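Local coordinates for N-carbamoylsarcosine amidase related protein (Thermoplasma acidophilum, PDB 3EEF), which probably hydrolyses an amide bond, as an N-carbamoylsarcosine amidase of the isochorismatase-like cysteine hydrolase family, and binds zinc, at residues A[129-143]-A[154-168]. Residues are numbered along the deposited sequence; the frame is centred on the assembly and turned at random.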
# COMPACT_ATOMS: atom_id res chain seq x y z
N ALA A 129 13.88 1.28 -5.16
CA ALA A 129 13.04 0.13 -5.50
C ALA A 129 11.58 0.52 -5.55
O ALA A 129 10.87 0.24 -6.54
CB ALA A 129 13.27 -1.00 -4.46
N ASP A 130 11.13 1.17 -4.50
CA ASP A 130 9.71 1.56 -4.43
C ASP A 130 9.32 2.58 -5.48
O ASP A 130 8.17 2.59 -5.91
CB ASP A 130 9.37 2.11 -3.06
CG ASP A 130 8.97 1.01 -2.08
OD1 ASP A 130 8.51 -0.06 -2.54
OD2 ASP A 130 9.11 1.24 -0.85
N ALA A 131 10.25 3.48 -5.83
CA ALA A 131 10.08 4.49 -6.88
C ALA A 131 9.80 3.80 -8.20
O ALA A 131 8.87 4.16 -8.91
CB ALA A 131 11.37 5.32 -6.99
N LEU A 132 10.61 2.78 -8.50
CA LEU A 132 10.44 1.96 -9.68
C LEU A 132 9.09 1.30 -9.78
O LEU A 132 8.43 1.40 -10.78
CB LEU A 132 11.51 0.88 -9.74
CG LEU A 132 11.52 0.13 -11.08
CD1 LEU A 132 11.81 1.12 -12.23
CD2 LEU A 132 12.53 -0.95 -11.05
N TYR A 133 8.68 0.58 -8.75
CA TYR A 133 7.35 -0.03 -8.71
C TYR A 133 6.24 1.00 -9.04
O TYR A 133 5.23 0.67 -9.65
CB TYR A 133 7.06 -0.57 -7.32
CG TYR A 133 8.03 -1.60 -6.74
CD1 TYR A 133 9.10 -2.12 -7.47
CD2 TYR A 133 7.83 -2.09 -5.46
CE1 TYR A 133 9.94 -3.06 -6.93
CE2 TYR A 133 8.66 -3.05 -4.91
CZ TYR A 133 9.71 -3.52 -5.65
OH TYR A 133 10.56 -4.44 -5.12
N ARG A 134 6.43 2.22 -8.58
CA ARG A 134 5.45 3.28 -8.79
C ARG A 134 5.74 4.09 -10.07
O ARG A 134 5.25 5.20 -10.20
CB ARG A 134 5.45 4.20 -7.57
CG ARG A 134 4.82 3.59 -6.36
CD ARG A 134 5.28 4.24 -5.08
NE ARG A 134 4.67 3.54 -3.97
CZ ARG A 134 5.10 2.39 -3.46
NH1 ARG A 134 6.19 1.80 -3.90
NH2 ARG A 134 4.40 1.83 -2.48
N ASN A 135 6.56 3.56 -10.98
CA ASN A 135 6.73 4.12 -12.32
C ASN A 135 7.40 5.50 -12.40
O ASN A 135 7.26 6.20 -13.40
CB ASN A 135 5.37 4.17 -13.05
CG ASN A 135 5.49 4.05 -14.59
OD1 ASN A 135 6.27 3.24 -15.12
ND2 ASN A 135 4.67 4.83 -15.30
N TYR A 136 8.13 5.89 -11.37
CA TYR A 136 9.05 7.02 -11.44
C TYR A 136 10.32 6.64 -12.19
O TYR A 136 10.74 5.48 -12.15
CB TYR A 136 9.43 7.49 -10.04
CG TYR A 136 8.24 8.01 -9.28
CD1 TYR A 136 7.74 9.28 -9.55
CD2 TYR A 136 7.58 7.22 -8.36
CE1 TYR A 136 6.63 9.76 -8.90
CE2 TYR A 136 6.44 7.69 -7.71
CZ TYR A 136 5.98 8.96 -7.98
OH TYR A 136 4.87 9.44 -7.34
N ARG A 137 10.92 7.61 -12.87
CA ARG A 137 12.33 7.47 -13.30
C ARG A 137 13.21 7.86 -12.13
O ARG A 137 12.78 8.60 -11.23
CB ARG A 137 12.67 8.34 -14.50
CG ARG A 137 11.89 8.00 -15.78
CD ARG A 137 12.28 6.63 -16.38
NE ARG A 137 13.73 6.47 -16.58
CZ ARG A 137 14.50 7.14 -17.46
NH1 ARG A 137 13.98 8.07 -18.26
NH2 ARG A 137 15.82 6.88 -17.54
N ILE A 138 14.44 7.34 -12.15
CA ILE A 138 15.33 7.47 -11.01
C ILE A 138 16.69 8.04 -11.39
O ILE A 138 17.32 7.58 -12.33
CB ILE A 138 15.57 6.10 -10.33
CG1 ILE A 138 14.22 5.49 -9.85
CG2 ILE A 138 16.57 6.28 -9.14
CD1 ILE A 138 14.20 3.94 -9.58
N ILE A 139 17.14 9.03 -10.61
CA ILE A 139 18.45 9.61 -10.73
C ILE A 139 19.06 9.56 -9.35
O ILE A 139 18.37 9.84 -8.36
CB ILE A 139 18.36 11.11 -11.18
CG1 ILE A 139 17.73 11.19 -12.59
CG2 ILE A 139 19.74 11.81 -11.13
CD1 ILE A 139 17.50 12.64 -13.07
N VAL A 140 20.33 9.20 -9.28
CA VAL A 140 21.10 9.19 -8.05
C VAL A 140 22.34 10.09 -8.18
O VAL A 140 23.06 10.02 -9.16
CB VAL A 140 21.54 7.77 -7.71
CG1 VAL A 140 22.20 7.72 -6.33
CG2 VAL A 140 20.36 6.84 -7.78
N VAL A 141 22.58 10.96 -7.20
CA VAL A 141 23.74 11.84 -7.19
C VAL A 141 24.89 11.19 -6.43
O VAL A 141 24.98 11.34 -5.23
CB VAL A 141 23.37 13.19 -6.57
CG1 VAL A 141 24.54 14.19 -6.64
CG2 VAL A 141 22.13 13.73 -7.27
N GLU A 142 25.76 10.48 -7.16
CA GLU A 142 26.78 9.61 -6.56
C GLU A 142 27.56 10.22 -5.40
O GLU A 142 27.73 9.58 -4.37
CB GLU A 142 27.75 9.05 -7.61
CG GLU A 142 28.58 10.09 -8.38
CD GLU A 142 29.52 9.49 -9.45
OE1 GLU A 142 29.68 8.25 -9.55
OE2 GLU A 142 30.12 10.27 -10.21
N ASP A 143 27.99 11.47 -5.55
CA ASP A 143 28.82 12.13 -4.55
C ASP A 143 28.02 12.61 -3.38
O ASP A 143 28.58 13.01 -2.35
CB ASP A 143 29.66 13.30 -5.14
CG ASP A 143 28.82 14.35 -5.82
OD1 ASP A 143 27.81 14.00 -6.48
OD2 ASP A 143 29.18 15.54 -5.71
N LYS A 154 26.85 1.39 -7.38
CA LYS A 154 26.57 2.15 -8.60
C LYS A 154 26.05 1.22 -9.70
O LYS A 154 25.08 1.53 -10.39
CB LYS A 154 27.86 2.87 -9.04
CG LYS A 154 27.68 4.21 -9.70
CD LYS A 154 29.06 4.88 -9.94
CE LYS A 154 29.20 5.45 -11.38
NZ LYS A 154 30.44 6.28 -11.59
N ASP A 155 26.69 0.06 -9.84
CA ASP A 155 26.32 -0.96 -10.83
C ASP A 155 24.93 -1.54 -10.60
O ASP A 155 24.21 -1.89 -11.54
CB ASP A 155 27.35 -2.11 -10.76
CG ASP A 155 27.63 -2.76 -12.12
OD1 ASP A 155 26.79 -3.54 -12.61
OD2 ASP A 155 28.74 -2.53 -12.67
N TYR A 156 24.58 -1.67 -9.32
CA TYR A 156 23.31 -2.23 -8.91
C TYR A 156 22.17 -1.28 -9.26
O TYR A 156 21.19 -1.68 -9.90
CB TYR A 156 23.32 -2.51 -7.40
CG TYR A 156 22.18 -3.38 -6.99
CD1 TYR A 156 22.34 -4.75 -6.92
CD2 TYR A 156 20.93 -2.84 -6.72
CE1 TYR A 156 21.29 -5.57 -6.57
CE2 TYR A 156 19.87 -3.64 -6.35
CZ TYR A 156 20.06 -5.01 -6.28
OH TYR A 156 19.02 -5.84 -5.93
N PHE A 157 22.31 -0.01 -8.85
CA PHE A 157 21.36 1.01 -9.23
C PHE A 157 21.05 1.01 -10.73
O PHE A 157 19.88 0.97 -11.13
CB PHE A 157 21.88 2.39 -8.83
CG PHE A 157 21.58 2.73 -7.42
CD1 PHE A 157 20.29 2.96 -7.01
CD2 PHE A 157 22.58 2.85 -6.50
CE1 PHE A 157 20.01 3.29 -5.70
CE2 PHE A 157 22.28 3.17 -5.17
CZ PHE A 157 20.99 3.39 -4.79
N THR A 158 22.11 1.06 -11.54
CA THR A 158 21.98 1.16 -12.99
C THR A 158 21.39 -0.12 -13.60
O THR A 158 20.49 -0.07 -14.44
CB THR A 158 23.35 1.55 -13.68
OG1 THR A 158 24.39 0.61 -13.35
CG2 THR A 158 23.81 2.94 -13.26
N ARG A 159 21.89 -1.27 -13.17
CA ARG A 159 21.45 -2.53 -13.76
C ARG A 159 20.04 -2.96 -13.27
O ARG A 159 19.28 -3.57 -14.03
CB ARG A 159 22.47 -3.63 -13.50
N VAL A 160 19.71 -2.66 -12.02
CA VAL A 160 18.49 -3.17 -11.42
C VAL A 160 17.32 -2.16 -11.34
O VAL A 160 16.14 -2.54 -11.45
CB VAL A 160 18.75 -3.74 -10.03
CG1 VAL A 160 17.40 -4.29 -9.44
CG2 VAL A 160 19.85 -4.80 -10.12
N TYR A 161 17.62 -0.89 -11.17
CA TYR A 161 16.59 0.13 -11.15
C TYR A 161 16.62 1.06 -12.36
O TYR A 161 15.93 2.08 -12.35
CB TYR A 161 16.71 0.97 -9.86
CG TYR A 161 16.69 0.11 -8.63
CD1 TYR A 161 15.68 -0.82 -8.42
CD2 TYR A 161 17.69 0.21 -7.69
CE1 TYR A 161 15.67 -1.63 -7.31
CE2 TYR A 161 17.68 -0.61 -6.54
CZ TYR A 161 16.68 -1.51 -6.37
OH TYR A 161 16.68 -2.31 -5.27
N GLY A 162 17.44 0.74 -13.37
CA GLY A 162 17.63 1.60 -14.53
C GLY A 162 17.99 3.02 -14.19
O GLY A 162 17.74 3.93 -14.99
N ALA A 163 18.59 3.25 -13.02
CA ALA A 163 18.92 4.61 -12.57
C ALA A 163 19.99 5.22 -13.44
O ALA A 163 20.87 4.51 -13.94
CB ALA A 163 19.40 4.63 -11.12
N THR A 164 19.91 6.54 -13.63
CA THR A 164 21.02 7.25 -14.22
C THR A 164 21.75 7.95 -13.09
O THR A 164 21.13 8.57 -12.22
CB THR A 164 20.56 8.28 -15.25
OG1 THR A 164 19.83 9.30 -14.57
CG2 THR A 164 19.67 7.66 -16.30
N VAL A 165 23.08 7.89 -13.13
CA VAL A 165 23.94 8.41 -12.08
C VAL A 165 24.53 9.76 -12.50
O VAL A 165 25.04 9.90 -13.60
CB VAL A 165 25.08 7.40 -11.82
CG1 VAL A 165 25.99 7.89 -10.70
CG2 VAL A 165 24.52 6.01 -11.51
N LYS A 166 24.46 10.76 -11.63
CA LYS A 166 24.97 12.09 -11.91
C LYS A 166 25.87 12.54 -10.77
O LYS A 166 25.89 11.90 -9.72
CB LYS A 166 23.81 13.09 -12.04
CG LYS A 166 22.92 12.88 -13.27
CD LYS A 166 23.70 13.03 -14.58
CE LYS A 166 22.78 13.27 -15.77
NZ LYS A 166 23.47 12.99 -17.06
N ARG A 167 26.59 13.64 -10.98
CA ARG A 167 27.37 14.27 -9.92
C ARG A 167 26.70 15.56 -9.50
O ARG A 167 25.91 16.14 -10.25
CB ARG A 167 28.81 14.53 -10.36
CG ARG A 167 29.43 13.34 -11.07
CD ARG A 167 30.94 13.42 -11.14
NE ARG A 167 31.55 12.79 -9.97
CZ ARG A 167 31.97 13.42 -8.87
NH1 ARG A 167 31.86 14.74 -8.74
NH2 ARG A 167 32.51 12.71 -7.89
N SER A 168 27.00 16.00 -8.28
CA SER A 168 26.32 17.16 -7.72
C SER A 168 26.52 18.38 -8.61
O SER A 168 25.60 19.16 -8.80
CB SER A 168 26.75 17.44 -6.28
OG SER A 168 28.15 17.51 -6.14
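The Tyr-161 ring takes the backbone N of Ala-129 over one face, near the rim, and CG1 of its neighbour Val-160 over the opposite face, while Leu-132 CD2 meets its edge at CD1. Its hydroxyl bonds to His-126 of a second subunit. Val-140 CG2 sits over a face of Phe-157, 4.2 Å from the ring centroid, a CH-pi contact; with chi1 at -173° CG1 takes the place anti to N, turning CG2 to the ring and to Ala-163 CB. The Arg-167 guanidinium has Asp-143 CG over one face. Three backbone bonds lace parallel strands 137-141 and 164-166, the outermost strand of the sheet within the chain; Glu-142 N adds a fourth to Lys-166 O. The Glu-142 carboxylate forms two salt bridges: Lys-154 NZ meets OE1 on the syn side at 2.9 Å, and Arg-167 NE reaches OE2 at 2.9 Å, its hydrogen bond weak. An alanine at Glu-142 would probably leave Lys-154 without its salt-bridge partner and Arg-167 with only Asp-143 near it within this contact. Ser-168 N bonds to Asp-143 OD1 (2.8 Å). Apolar packing thus joins helix to strand, while one shared carboxylate ties two exposed cations to the strand end, probably offsetting their charge.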